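RmpD (Hexulose-6-phosphate synthase) (PDB 3EXR) belongs to the HUMPS family of TIM-barrel enzymes, its chain closing eight parallel strands into a barrel, and pairs with a second copy of itself. Local coordinates at residues A[47-52]-A[76-81]; A[65-70]-A[84-89]; A[113-118]-A[135-140]; A[129-134]-A[167-172]. One frame throughout, in Å; residues are numbered along the deposited sequence.

Contact 1: A[47-52]-A[76-81]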
loop_
_atom_site.group_PDB
_atom_site.type_symbol
_atom_site.label_atom_id
_atom_site.label_comp_id
_atom_site.label_asym_id
_atom_site.label_seq_id
_atom_site.Cartn_x
_atom_site.Cartn_y
_atom_site.Cartn_z
ATOM N N GLU A 47 -0.760 -15.886 2.620
ATOM C CA GLU A 47 -1.103 -17.149 3.257
ATOM C C GLU A 47 -1.644 -16.891 4.689
ATOM O O GLU A 47 -2.511 -17.595 5.167
ATOM C CB GLU A 47 0.027 -18.175 3.223
ATOM C CG GLU A 47 -0.392 -19.529 3.791
ATOM C CD GLU A 47 0.630 -20.639 3.630
ATOM O OE1 GLU A 47 1.849 -20.372 3.583
ATOM O OE2 GLU A 47 0.187 -21.808 3.610
ATOM N N LEU A 48 -1.157 -15.836 5.321
ATOM C CA LEU A 48 -1.659 -15.432 6.631
ATOM C C LEU A 48 -3.181 -15.303 6.631
ATOM O O LEU A 48 -3.849 -15.712 7.607
ATOM C CB LEU A 48 -1.014 -14.112 7.074
ATOM C CG LEU A 48 -1.548 -13.474 8.372
ATOM C CD1 LEU A 48 -1.325 -14.361 9.568
ATOM C CD2 LEU A 48 -0.912 -12.120 8.608
ATOM N N VAL A 49 -3.734 -14.740 5.557
ATOM C CA VAL A 49 -5.192 -14.555 5.492
ATOM C C VAL A 49 -5.904 -15.907 5.612
ATOM O O VAL A 49 -6.883 -16.051 6.327
ATOM C CB VAL A 49 -5.628 -13.831 4.190
ATOM C CG1 VAL A 49 -7.137 -13.760 4.071
ATOM C CG2 VAL A 49 -5.037 -12.427 4.147
ATOM N N GLU A 50 -5.386 -16.882 4.885
ATOM C CA GLU A 50 -5.928 -18.241 4.905
ATOM C C GLU A 50 -5.776 -18.938 6.280
ATOM O O GLU A 50 -6.682 -19.632 6.739
ATOM C CB GLU A 50 -5.282 -19.060 3.787
ATOM C CG GLU A 50 -5.944 -20.396 3.529
ATOM C CD GLU A 50 -5.513 -21.066 2.225
ATOM O OE1 GLU A 50 -5.031 -20.378 1.320
ATOM O OE2 GLU A 50 -5.712 -22.297 2.109
ATOM N N VAL A 51 -4.647 -18.726 6.934
ATOM C CA VAL A 51 -4.423 -19.275 8.273
ATOM C C VAL A 51 -5.451 -18.671 9.237
ATOM O O VAL A 51 -6.022 -19.398 10.035
ATOM C CB VAL A 51 -2.984 -19.013 8.759
ATOM C CG1 VAL A 51 -2.811 -19.352 10.234
ATOM C CG2 VAL A 51 -1.973 -19.786 7.881
ATOM N N LEU A 52 -5.676 -17.371 9.126
ATOM C CA LEU A 52 -6.635 -16.711 10.006
ATOM C C LEU A 52 -8.039 -17.239 9.759
ATOM O O LEU A 52 -8.786 -17.437 10.702
ATOM C CB LEU A 52 -6.594 -15.203 9.860
ATOM C CG LEU A 52 -5.307 -14.539 10.317
ATOM C CD1 LEU A 52 -5.276 -13.087 9.918
ATOM C CD2 LEU A 52 -5.133 -14.680 11.840
ATOM N N LYS A 76 -8.898 -10.262 -5.826
ATOM C CA LYS A 76 -9.006 -11.710 -6.080
ATOM C C LYS A 76 -7.992 -12.512 -5.285
ATOM O O LYS A 76 -8.339 -13.529 -4.682
ATOM C CB LYS A 76 -8.911 -12.061 -7.564
ATOM C CG LYS A 76 -9.158 -13.544 -7.848
ATOM C CD LYS A 76 -8.858 -13.925 -9.286
ATOM C CE LYS A 76 -9.529 -15.254 -9.652
ATOM N NZ LYS A 76 -9.218 -15.606 -11.079
ATOM N N ASN A 77 -6.737 -12.070 -5.269
ATOM C CA ASN A 77 -5.710 -12.789 -4.527
ATOM C C ASN A 77 -6.002 -12.968 -3.057
ATOM O O ASN A 77 -5.703 -14.019 -2.501
ATOM C CB ASN A 77 -4.338 -12.140 -4.673
ATOM C CG ASN A 77 -3.713 -12.346 -6.069
ATOM O OD1 ASN A 77 -4.168 -13.190 -6.856
ATOM N ND2 ASN A 77 -2.650 -11.583 -6.356
ATOM N N ASN A 78 -6.575 -11.940 -2.419
ATOM C CA ASN A 78 -6.901 -12.030 -1.001
ATOM C C ASN A 78 -8.260 -12.645 -0.734
ATOM O O ASN A 78 -8.413 -13.280 0.292
ATOM C CB ASN A 78 -6.765 -10.669 -0.332
ATOM C CG ASN A 78 -5.328 -10.259 -0.194
ATOM O OD1 ASN A 78 -4.651 -10.672 0.740
ATOM N ND2 ASN A 78 -4.838 -9.492 -1.160
ATOM N N ALA A 79 -9.212 -12.503 -1.655
ATOM C CA ALA A 79 -10.535 -13.136 -1.518
ATOM C C ALA A 79 -10.422 -14.654 -1.616
ATOM O O ALA A 79 -11.105 -15.383 -0.893
ATOM C CB ALA A 79 -11.490 -12.619 -2.582
ATOM N N VAL A 80 -9.555 -15.159 -2.495
ATOM C CA VAL A 80 -9.404 -16.611 -2.584
ATOM C C VAL A 80 -8.772 -17.200 -1.322
ATOM O O VAL A 80 -8.960 -18.370 -1.041
ATOM C CB VAL A 80 -8.638 -17.059 -3.849
ATOM C CG1 VAL A 80 -9.360 -16.610 -5.108
ATOM C CG2 VAL A 80 -7.206 -16.583 -3.829
ATOM N N ARG A 81 -8.040 -16.379 -0.555
ATOM C CA ARG A 81 -7.441 -16.794 0.732
ATOM C C ARG A 81 -8.490 -16.787 1.845
ATOM O O ARG A 81 -8.256 -17.327 2.919
ATOM C CB ARG A 81 -6.296 -15.843 1.114
ATOM C CG ARG A 81 -5.030 -15.946 0.277
ATOM C CD ARG A 81 -4.282 -17.212 0.563
ATOM N NE ARG A 81 -2.946 -17.192 -0.019
ATOM C CZ ARG A 81 -2.126 -18.239 -0.020
ATOM N NH1 ARG A 81 -2.525 -19.395 0.469
ATOM N NH2 ARG A 81 -0.903 -18.133 -0.526
HETATM O O HOH W 1 -1.213 -22.049 0.803
HETATM O O HOH W 2 -6.093 -19.931 -1.498
#

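Contact 2: A[65-70]-A[84-89]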
loop_
_atom_site.group_PDB
_atom_site.type_symbol
_atom_site.label_atom_id
_atom_site.label_comp_id
_atom_site.label_asym_id
_atom_site.label_seq_id
_atom_site.Cartn_x
_atom_site.Cartn_y
_atom_site.Cartn_z
ATOM N N THR A 65 -4.450 -4.430 2.470
ATOM C CA THR A 65 -3.438 -4.266 1.425
ATOM C C THR A 65 -3.184 -2.808 1.033
ATOM O O THR A 65 -2.203 -2.511 0.363
ATOM C CB THR A 65 -3.830 -4.996 0.136
ATOM O OG1 THR A 65 -5.086 -4.495 -0.324
ATOM C CG2 THR A 65 -4.029 -6.463 0.386
ATOM N N LYS A 66 -4.083 -1.897 1.410
ATOM C CA LYS A 66 -3.976 -0.486 1.023
ATOM C C LYS A 66 -3.715 -0.397 -0.478
ATOM O O LYS A 66 -2.871 0.375 -0.959
ATOM C CB LYS A 66 -2.913 0.229 1.852
ATOM C CG LYS A 66 -3.344 0.363 3.315
ATOM C CD LYS A 66 -2.389 1.208 4.148
ATOM C CE LYS A 66 -2.913 1.486 5.563
ATOM N NZ LYS A 66 -3.196 0.246 6.374
ATOM N N CYS A 67 -4.457 -1.234 -1.200
ATOM C CA CYS A 67 -4.320 -1.377 -2.650
ATOM C C CYS A 67 -4.465 -0.060 -3.404
ATOM O O CYS A 67 -5.432 0.684 -3.205
ATOM C CB CYS A 67 -5.335 -2.394 -3.141
ATOM S SG CYS A 67 -5.436 -2.545 -4.888
ATOM N N ALA A 68 -3.466 0.229 -4.240
ATOM C CA ALA A 68 -3.439 1.454 -5.054
ATOM C C ALA A 68 -3.702 1.211 -6.534
ATOM O O ALA A 68 -4.054 2.158 -7.234
ATOM C CB ALA A 68 -2.102 2.173 -4.908
ATOM N N ASP A 69 -3.493 -0.025 -6.993
ATOM C CA ASP A 69 -3.547 -0.341 -8.402
ATOM C C ASP A 69 -3.695 -1.867 -8.554
ATOM O O ASP A 69 -3.513 -2.622 -7.575
ATOM C CB ASP A 69 -2.253 0.154 -9.067
ATOM C CG ASP A 69 -2.360 0.358 -10.566
ATOM O OD1 ASP A 69 -3.396 0.045 -11.195
ATOM O OD2 ASP A 69 -1.351 0.788 -11.156
ATOM N N ALA A 70 -4.035 -2.311 -9.767
ATOM C CA ALA A 70 -4.344 -3.724 -10.014
ATOM C C ALA A 70 -5.406 -4.226 -9.029
ATOM O O ALA A 70 -5.265 -5.296 -8.399
ATOM C CB ALA A 70 -3.064 -4.578 -9.960
ATOM N N ASP A 84 -12.801 -11.155 3.868
ATOM C CA ASP A 84 -14.099 -10.501 3.681
ATOM C C ASP A 84 -13.975 -9.065 3.181
ATOM O O ASP A 84 -14.641 -8.667 2.215
ATOM C CB ASP A 84 -14.864 -10.516 5.005
ATOM C CG ASP A 84 -15.218 -11.927 5.453
ATOM O OD1 ASP A 84 -15.786 -12.719 4.642
ATOM O OD2 ASP A 84 -14.955 -12.258 6.623
ATOM N N TRP A 85 -13.114 -8.294 3.843
ATOM C CA TRP A 85 -12.906 -6.891 3.539
ATOM C C TRP A 85 -11.479 -6.701 3.100
ATOM O O TRP A 85 -10.596 -7.352 3.619
ATOM C CB TRP A 85 -13.151 -6.006 4.751
ATOM C CG TRP A 85 -14.546 -6.107 5.301
ATOM C CD1 TRP A 85 -15.634 -6.623 4.668
ATOM C CD2 TRP A 85 -14.990 -5.694 6.600
ATOM N NE1 TRP A 85 -16.734 -6.550 5.489
ATOM C CE2 TRP A 85 -16.369 -5.983 6.681
ATOM C CE3 TRP A 85 -14.356 -5.114 7.708
ATOM C CZ2 TRP A 85 -17.125 -5.710 7.819
ATOM C CZ3 TRP A 85 -15.110 -4.846 8.857
ATOM C CH2 TRP A 85 -16.475 -5.152 8.900
ATOM N N MET A 86 -11.280 -5.821 2.124
ATOM C CA MET A 86 -9.938 -5.398 1.736
ATOM C C MET A 86 -9.864 -3.874 1.723
ATOM O O MET A 86 -10.814 -3.195 1.286
ATOM C CB MET A 86 -9.563 -5.927 0.355
ATOM C CG MET A 86 -8.098 -5.729 0.038
ATOM S SD MET A 86 -7.578 -6.186 -1.611
ATOM C CE MET A 86 -8.142 -4.799 -2.619
ATOM N N THR A 87 -8.731 -3.328 2.160
ATOM C CA THR A 87 -8.515 -1.895 2.045
ATOM C C THR A 87 -7.924 -1.469 0.701
ATOM O O THR A 87 -7.035 -2.128 0.130
ATOM C CB THR A 87 -7.637 -1.338 3.194
ATOM O OG1 THR A 87 -6.356 -1.972 3.192
ATOM C CG2 THR A 87 -8.280 -1.597 4.581
ATOM N N CYS A 88 -8.397 -0.316 0.218
ATOM C CA CYS A 88 -7.731 0.419 -0.858
ATOM C C CYS A 88 -7.324 1.751 -0.284
ATOM O O CYS A 88 -8.101 2.373 0.478
ATOM C CB CYS A 88 -8.679 0.699 -2.014
ATOM S SG CYS A 88 -8.982 -0.662 -3.136
ATOM N N ILE A 89 -6.113 2.191 -0.629
ATOM C CA ILE A 89 -5.673 3.532 -0.274
ATOM C C ILE A 89 -6.565 4.535 -1.025
ATOM O O ILE A 89 -7.025 4.273 -2.135
ATOM C CB ILE A 89 -4.135 3.698 -0.576
ATOM C CG1 ILE A 89 -3.558 4.973 0.075
ATOM C CG2 ILE A 89 -3.825 3.607 -2.056
ATOM C CD1 ILE A 89 -3.611 4.925 1.608
#

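Contact 3: A[113-118]-A[135-140]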
loop_
_atom_site.group_PDB
_atom_site.type_symbol
_atom_site.label_atom_id
_atom_site.label_comp_id
_atom_site.label_asym_id
_atom_site.label_seq_id
_atom_site.Cartn_x
_atom_site.Cartn_y
_atom_site.Cartn_z
ATOM N N GLU A 113 -16.314 -6.781 0.557
ATOM C CA GLU A 113 -16.368 -5.329 0.515
ATOM C C GLU A 113 -14.986 -4.702 0.462
ATOM O O GLU A 113 -14.000 -5.296 0.954
ATOM C CB GLU A 113 -17.029 -4.790 1.794
ATOM C CG GLU A 113 -18.520 -5.044 1.944
ATOM C CD GLU A 113 -19.148 -4.087 2.936
ATOM O OE1 GLU A 113 -18.971 -2.855 2.783
ATOM O OE2 GLU A 113 -19.802 -4.579 3.873
ATOM N N ILE A 114 -14.954 -3.485 -0.080
ATOM C CA ILE A 114 -13.794 -2.610 -0.066
ATOM C C ILE A 114 -13.977 -1.535 1.017
ATOM O O ILE A 114 -15.102 -1.057 1.293
ATOM C CB ILE A 114 -13.569 -1.988 -1.468
ATOM C CG1 ILE A 114 -13.428 -3.096 -2.514
ATOM C CG2 ILE A 114 -12.362 -1.049 -1.495
ATOM C CD1 ILE A 114 -12.331 -4.089 -2.282
ATOM N N GLN A 115 -12.857 -1.193 1.652
ATOM C CA GLN A 115 -12.786 -0.107 2.635
ATOM C C GLN A 115 -11.738 0.885 2.155
ATOM O O GLN A 115 -10.648 0.482 1.775
ATOM C CB GLN A 115 -12.337 -0.647 3.998
ATOM C CG GLN A 115 -13.106 -1.849 4.546
ATOM C CD GLN A 115 -12.566 -2.278 5.894
ATOM O OE1 GLN A 115 -11.387 -2.650 5.981
ATOM N NE2 GLN A 115 -13.388 -2.154 6.958
ATOM N N VAL A 116 -12.045 2.177 2.235
ATOM C CA VAL A 116 -11.109 3.216 1.839
ATOM C C VAL A 116 -10.305 3.698 3.062
ATOM O O VAL A 116 -10.836 4.249 4.039
ATOM C CB VAL A 116 -11.786 4.422 1.202
ATOM C CG1 VAL A 116 -10.727 5.425 0.714
ATOM C CG2 VAL A 116 -12.645 3.999 0.008
ATOM N N GLU A 117 -8.993 3.515 2.969
ATOM C CA GLU A 117 -8.022 4.002 3.949
ATOM C C GLU A 117 -7.702 5.470 3.703
ATOM O O GLU A 117 -7.240 5.834 2.630
ATOM C CB GLU A 117 -6.744 3.140 3.896
ATOM C CG GLU A 117 -6.832 1.864 4.751
ATOM C CD GLU A 117 -6.628 2.086 6.249
ATOM O OE1 GLU A 117 -6.509 3.251 6.672
ATOM O OE2 GLU A 117 -6.583 1.096 7.007
ATOM N N LEU A 118 -7.997 6.305 4.695
ATOM C CA LEU A 118 -7.922 7.761 4.559
ATOM C C LEU A 118 -6.577 8.283 5.013
ATOM O O LEU A 118 -6.265 8.237 6.208
ATOM C CB LEU A 118 -9.067 8.415 5.339
ATOM C CG LEU A 118 -10.479 8.026 4.906
ATOM C CD1 LEU A 118 -11.501 8.649 5.829
ATOM C CD2 LEU A 118 -10.794 8.449 3.485
ATOM N N ILE A 135 -18.784 1.805 -2.867
ATOM C CA ILE A 135 -17.896 1.619 -1.729
ATOM C C ILE A 135 -18.299 2.553 -0.580
ATOM O O ILE A 135 -18.259 3.793 -0.686
ATOM C CB ILE A 135 -16.432 1.806 -2.179
ATOM C CG1 ILE A 135 -16.080 0.683 -3.181
ATOM C CG2 ILE A 135 -15.458 1.818 -0.967
ATOM C CD1 ILE A 135 -14.868 0.899 -4.008
ATOM N N SER A 136 -18.652 1.944 0.543
ATOM C CA SER A 136 -19.293 2.699 1.624
ATOM C C SER A 136 -18.714 2.433 2.988
ATOM O O SER A 136 -19.396 2.603 3.979
ATOM C CB SER A 136 -20.808 2.467 1.612
ATOM O OG SER A 136 -21.137 1.129 1.877
ATOM N N GLN A 137 -17.447 2.005 3.026
ATOM C CA GLN A 137 -16.666 1.944 4.263
ATOM C C GLN A 137 -15.420 2.791 4.116
ATOM O O GLN A 137 -14.758 2.775 3.056
ATOM C CB GLN A 137 -16.248 0.514 4.595
ATOM C CG GLN A 137 -17.359 -0.382 5.070
ATOM C CD GLN A 137 -16.810 -1.593 5.808
ATOM O OE1 GLN A 137 -16.131 -1.437 6.821
ATOM N NE2 GLN A 137 -17.116 -2.801 5.319
ATOM N N ALA A 138 -15.083 3.498 5.183
ATOM C CA ALA A 138 -13.884 4.332 5.244
ATOM C C ALA A 138 -13.219 4.182 6.590
ATOM O O ALA A 138 -13.899 4.050 7.610
ATOM C CB ALA A 138 -14.226 5.778 4.993
ATOM N N ILE A 139 -11.881 4.223 6.587
ATOM C CA ILE A 139 -11.107 4.075 7.820
ATOM C C ILE A 139 -10.460 5.414 8.140
ATOM O O ILE A 139 -9.614 5.906 7.384
ATOM C CB ILE A 139 -9.950 3.036 7.651
ATOM C CG1 ILE A 139 -10.392 1.739 6.941
ATOM C CG2 ILE A 139 -9.287 2.780 8.977
ATOM C CD1 ILE A 139 -11.535 1.048 7.541
ATOM N N TYR A 140 -10.851 5.980 9.271
ATOM C CA TYR A 140 -10.371 7.287 9.717
ATOM C C TYR A 140 -9.390 7.122 10.885
ATOM O O TYR A 140 -9.721 6.464 11.872
ATOM C CB TYR A 140 -11.563 8.195 10.127
ATOM C CG TYR A 140 -11.174 9.637 10.306
ATOM C CD1 TYR A 140 -11.407 10.570 9.294
ATOM C CD2 TYR A 140 -10.527 10.068 11.472
ATOM C CE1 TYR A 140 -11.001 11.895 9.424
ATOM C CE2 TYR A 140 -10.113 11.395 11.610
ATOM C CZ TYR A 140 -10.365 12.300 10.577
ATOM O OH TYR A 140 -9.990 13.606 10.707
HETATM O O HOH W 3 -17.924 -0.969 0.992
#

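Contact 4: A[129-134]-A[167-172]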
loop_
_atom_site.group_PDB
_atom_site.type_symbol
_atom_site.label_atom_id
_atom_site.label_comp_id
_atom_site.label_asym_id
_atom_site.label_seq_id
_atom_site.Cartn_x
_atom_site.Cartn_y
_atom_site.Cartn_z
ATOM N N GLN A 129 -17.552 10.150 -4.692
ATOM C CA GLN A 129 -17.212 9.275 -5.810
ATOM C C GLN A 129 -17.063 7.815 -5.353
ATOM O O GLN A 129 -17.509 6.906 -6.040
ATOM C CB GLN A 129 -15.952 9.752 -6.512
ATOM C CG GLN A 129 -16.095 11.070 -7.227
ATOM C CD GLN A 129 -14.837 11.341 -7.980
ATOM O OE1 GLN A 129 -14.557 10.669 -8.977
ATOM N NE2 GLN A 129 -14.032 12.265 -7.477
ATOM N N TRP A 130 -16.493 7.598 -4.161
ATOM C CA TRP A 130 -16.380 6.243 -3.647
ATOM C C TRP A 130 -17.778 5.653 -3.441
ATOM O O TRP A 130 -18.053 4.545 -3.881
ATOM C CB TRP A 130 -15.552 6.162 -2.328
ATOM C CG TRP A 130 -14.218 6.864 -2.399
ATOM C CD1 TRP A 130 -13.406 6.977 -3.485
ATOM C CD2 TRP A 130 -13.563 7.557 -1.335
ATOM N NE1 TRP A 130 -12.290 7.712 -3.171
ATOM C CE2 TRP A 130 -12.371 8.097 -1.858
ATOM C CE3 TRP A 130 -13.889 7.813 0.010
ATOM C CZ2 TRP A 130 -11.477 8.838 -1.081
ATOM C CZ3 TRP A 130 -13.012 8.574 0.769
ATOM C CH2 TRP A 130 -11.824 9.074 0.225
ATOM N N LEU A 131 -18.674 6.420 -2.815
ATOM C CA LEU A 131 -20.044 5.949 -2.569
ATOM C C LEU A 131 -20.737 5.588 -3.884
ATOM O O LEU A 131 -21.384 4.545 -3.996
ATOM C CB LEU A 131 -20.865 7.021 -1.837
ATOM C CG LEU A 131 -20.472 7.300 -0.379
ATOM C CD1 LEU A 131 -21.146 8.563 0.119
ATOM C CD2 LEU A 131 -20.789 6.157 0.585
ATOM N N ASP A 132 -20.569 6.460 -4.871
ATOM C CA ASP A 132 -21.212 6.267 -6.187
ATOM C C ASP A 132 -20.694 5.021 -6.863
ATOM O O ASP A 132 -21.415 4.406 -7.655
ATOM C CB ASP A 132 -20.969 7.463 -7.102
ATOM C CG ASP A 132 -21.691 8.713 -6.650
ATOM O OD1 ASP A 132 -22.592 8.632 -5.785
ATOM O OD2 ASP A 132 -21.354 9.806 -7.158
ATOM N N ALA A 133 -19.438 4.670 -6.541
ATOM C CA ALA A 133 -18.783 3.461 -7.064
ATOM C C ALA A 133 -19.130 2.205 -6.258
ATOM O O ALA A 133 -18.605 1.120 -6.552
ATOM C CB ALA A 133 -17.253 3.657 -7.139
ATOM N N GLY A 134 -20.020 2.349 -5.269
ATOM C CA GLY A 134 -20.536 1.256 -4.436
ATOM C C GLY A 134 -19.676 0.902 -3.234
ATOM O O GLY A 134 -19.821 -0.146 -2.653
ATOM N N MET A 167 -22.828 11.289 5.314
ATOM C CA MET A 167 -22.796 11.027 3.865
ATOM C C MET A 167 -23.238 9.609 3.511
ATOM O O MET A 167 -23.560 9.337 2.364
ATOM C CB MET A 167 -21.382 11.253 3.317
ATOM C CG MET A 167 -20.992 12.706 3.244
ATOM S SD MET A 167 -19.349 12.936 2.553
ATOM C CE MET A 167 -19.652 12.678 0.856
ATOM N N GLY A 168 -23.236 8.695 4.477
ATOM C CA GLY A 168 -23.609 7.310 4.215
ATOM C C GLY A 168 -22.495 6.278 4.401
ATOM O O GLY A 168 -22.706 5.101 4.119
ATOM N N PHE A 169 -21.334 6.701 4.900
ATOM C CA PHE A 169 -20.261 5.745 5.242
ATOM C C PHE A 169 -20.474 4.995 6.541
ATOM O O PHE A 169 -20.936 5.568 7.563
ATOM C CB PHE A 169 -18.886 6.425 5.284
ATOM C CG PHE A 169 -18.345 6.790 3.925
ATOM C CD1 PHE A 169 -17.611 5.875 3.176
ATOM C CD2 PHE A 169 -18.593 8.042 3.384
ATOM C CE1 PHE A 169 -17.109 6.201 1.915
ATOM C CE2 PHE A 169 -18.099 8.390 2.134
ATOM C CZ PHE A 169 -17.344 7.476 1.395
ATOM N N ARG A 170 -20.099 3.715 6.518
ATOM C CA ARG A 170 -19.779 2.991 7.744
ATOM C C ARG A 170 -18.319 3.292 8.043
ATOM O O ARG A 170 -17.434 2.865 7.302
ATOM C CB ARG A 170 -20.043 1.492 7.595
ATOM C CG ARG A 170 -21.531 1.113 7.818
ATOM C CD ARG A 170 -21.877 -0.269 7.241
ATOM N NE ARG A 170 -21.662 -0.262 5.794
ATOM C CZ ARG A 170 -21.133 -1.249 5.078
ATOM N NH1 ARG A 170 -20.823 -2.414 5.618
ATOM N NH2 ARG A 170 -20.944 -1.046 3.788
ATOM N N VAL A 171 -18.089 4.064 9.096
ATOM C CA VAL A 171 -16.777 4.582 9.422
ATOM C C VAL A 171 -16.113 3.761 10.539
ATOM O O VAL A 171 -16.677 3.521 11.599
ATOM C CB VAL A 171 -16.841 6.080 9.805
ATOM C CG1 VAL A 171 -15.489 6.613 10.262
ATOM C CG2 VAL A 171 -17.372 6.885 8.630
ATOM N N SER A 172 -14.904 3.286 10.262
ATOM C CA SER A 172 -14.072 2.680 11.271
ATOM C C SER A 172 -13.090 3.725 11.767
ATOM O O SER A 172 -12.597 4.537 10.977
ATOM C CB SER A 172 -13.272 1.517 10.684
ATOM O OG SER A 172 -14.104 0.482 10.284
#

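Contact 1: A[47-52]-A[76-81]
With CG anti to the backbone N (chi1 -169°) and the chain extended beyond it, the side chain of Glu-50 brings its carboxylate out to Arg-81, which folds at chi2 (-71°) and then runs extended to the first residue of helix 47-55. The contact belongs to the outer helical layer of the TIM barrel, where helix 47-55 meets the end of its neighbour, helix 71-79. One salt bridge carries it: Arg-81 NH1 donates to Glu-50 OE1 at 2.8 Å. The oxygen lies in the plane of the guanidinium, but NH1 comes in from above the carboxylate, and the two planes are 53° apart. Helix backbone covers one guanidinium face, with Glu-47 CA 3.6 Å from Arg-81 CZ. Ser-46 OG takes a bond from NE, so the group is held at two of its nitrogens as well as over that face. A water bound to NH1 makes a weak link to Glu-47 OE2.

Deeper in, Val-49 packs on Arg-81 and Asn-78. Val-49 CG1 rests 3.7 Å from Arg-81 CB, while its other methyl, CG2, approaches Asn-78 OD1; the amide nitrogen of Asn-78 is bound to Val-74 O. The backbones come close enough for Glu-50 CA to make a CA-H...O contact with Arg-81 O at 3.2 Å. Glu-50 OE1 also receives a bond from a second water, 3.0 Å away, which donates in turn to Val-80 O.

Contact 2: A[65-70]-A[84-89]
Met-86 meets Thr-65 first, its chain crossing the threonine at about a right angle, with Met-86 CG and SD each 3.3 Å from Thr-65 OG1. The thioether bends at chi3 (78°), which carries Met-86 CE round to Cys-67 CB at 3.7 Å. Thr-87 does most of the polar work. Its OG1 accepts the backbone N-H of Lys-66 at 2.9 Å, and its carbonyl oxygen takes the N-H of Cys-67 at 3.0 Å plus a weak bond from Thr-65 OG1. One residue thus receives two successive N-H groups, probably helped by the positive phi of Lys-66, at the end of strand 60-67. Cys-88 pairs with Cys-67 in a parallel bridge, both side chains on the same face of the sheet; Cys-67 SG and Cys-88 SG are 4.4 Å apart, so the cysteines pack without a disulfide. Ile-89 closes the pairing: its N-H reaches Cys-67 O at 3.1 Å from above the carbonyl plane, and its CG2 lies 3.6 Å from Ala-68 CB. Ala-68 also packs on Ile-89 of the second subunit, and Asp-69 forms a salt bridge with Arg-144 of that subunit.

The two strands belong to one beta-alpha-beta unit, crossing over through helix 71-79, and Asp-64, Lys-66 and Asp-69 fit the D-x-K-x-x-D signature of the suprafamily. Asp-64 is hydrogen-bonded to Thr-87 OG1 and salt-bridged to Lys-66 NZ. One hydroxyl therefore ties the Asp-64 carboxylate to the Lys-66 backbone, which probably helps fix where both side chains set out.

Contact 3: A[113-118]-A[135-140]
Glu-113 opens the pairing by accepting Gln-137 NE2 on OE1 at 3.1 Å, in a nearly straight bond that comes from well above the carboxylate plane. The same oxygen holds a water that also donates to Ile-114 O and accepts from Ser-136 N; Glu-113 OE1 also forms a salt bridge with Arg-170. Ile-114 sets its CB 4.0 Å from Ile-135 CG1. Gln-115 then donates through NE2 to Gln-137 OE1 at 2.8 Å, the amides turned 79° apart, so that Gln-137 is used at both ends and its rotation is fixed. Val-116 bonds to strand 137-141 through both its N-H and its carbonyl: the N-H goes to Gln-137 O, and Ile-139 N returns to Val-116 O at 2.8 Å. Its CG2 meets Ile-135 CG2 at 3.7 Å on the helix-facing side. Glu-117 bends at chi2 (-78°), which lays its carboxylate beside Ile-139, Glu-117 OE1 3.6 Å from Ile-139 CB. Leu-118 bonds its N-H to Ile-139 O at 3.2 Å.

These are neighbouring parallel strands of the barrel, joined by a beta-alpha-beta crossover through helix 124-132. Val-116 and Leu-118 pack on Trp-130 of that helix, Ile-135 touches helix 94-107, and strand 85-89 flanks 113-117 on its other edge.

Contact 4: A[129-134]-A[167-172]
Leu-131 drops a methyl squarely onto Phe-169: CD2 sits 3.7 Å from the ring centroid and only 9° off the normal, a CH-pi contact over the face. With Leu-131 CG anti to the carbonyl carbon (chi1 -69°), the branched end of the side chain is turned to the ring, and CG itself reaches the rim, 3.6 Å from Phe-169 CZ. The other methyl, CD1, turns to the backbone and meets Met-167 O at 3.4 Å. Trp-130 contributes the edge of its indole, with CE3 3.7 Å from Phe-169 CZ and that carbon near the indole plane, the two side chains crossing at about a right angle. Everything across the contact is apolar or van der Waals in kind.

Further out, Phe-169 is backed by Ala-127 of helix 124-132 and by Leu-164 of helix 155-167, while Trp-130 leans on Ile-94 and Met-97 of helix 94-107. Gly-168 sets the backbone turn: its positive phi, in a Schellman motif, lets the chain swing at once into Phe-169. What results is a helix-to-strand turn of the TIM barrel, in which Gly-168 ends helix 155-167 and Phe-169, just before strand 170-174, packs against helix 124-132.

How the contacts relate
Contacts 2 and 3 are buried in the barrel wall and share one sheet: strands 85-89 and 113-117 lie next to each other, with probable backbone bonds from Cys-88 to Gln-115 and Glu-117. Contacts 1 and 4 are only partly buried, at or near the outer helical layer, about 25 Å apart between centres. Their chemistry differs: contact 1 depends on a water-flanked salt bridge, contact 4 on aromatic and aliphatic packing, whereas the strand pairs add polar side-chain bonds to backbone ones. Contact 1 meets contact 2 where Asn-78 packs on Thr-65. Contact 4 takes up the helix that links the strands of contact 3, and strand 170-174 neighbours 137-141, with a probable Tyr-140 N to Ser-172 O bond. Contact 2 alone meets the second subunit at several positions.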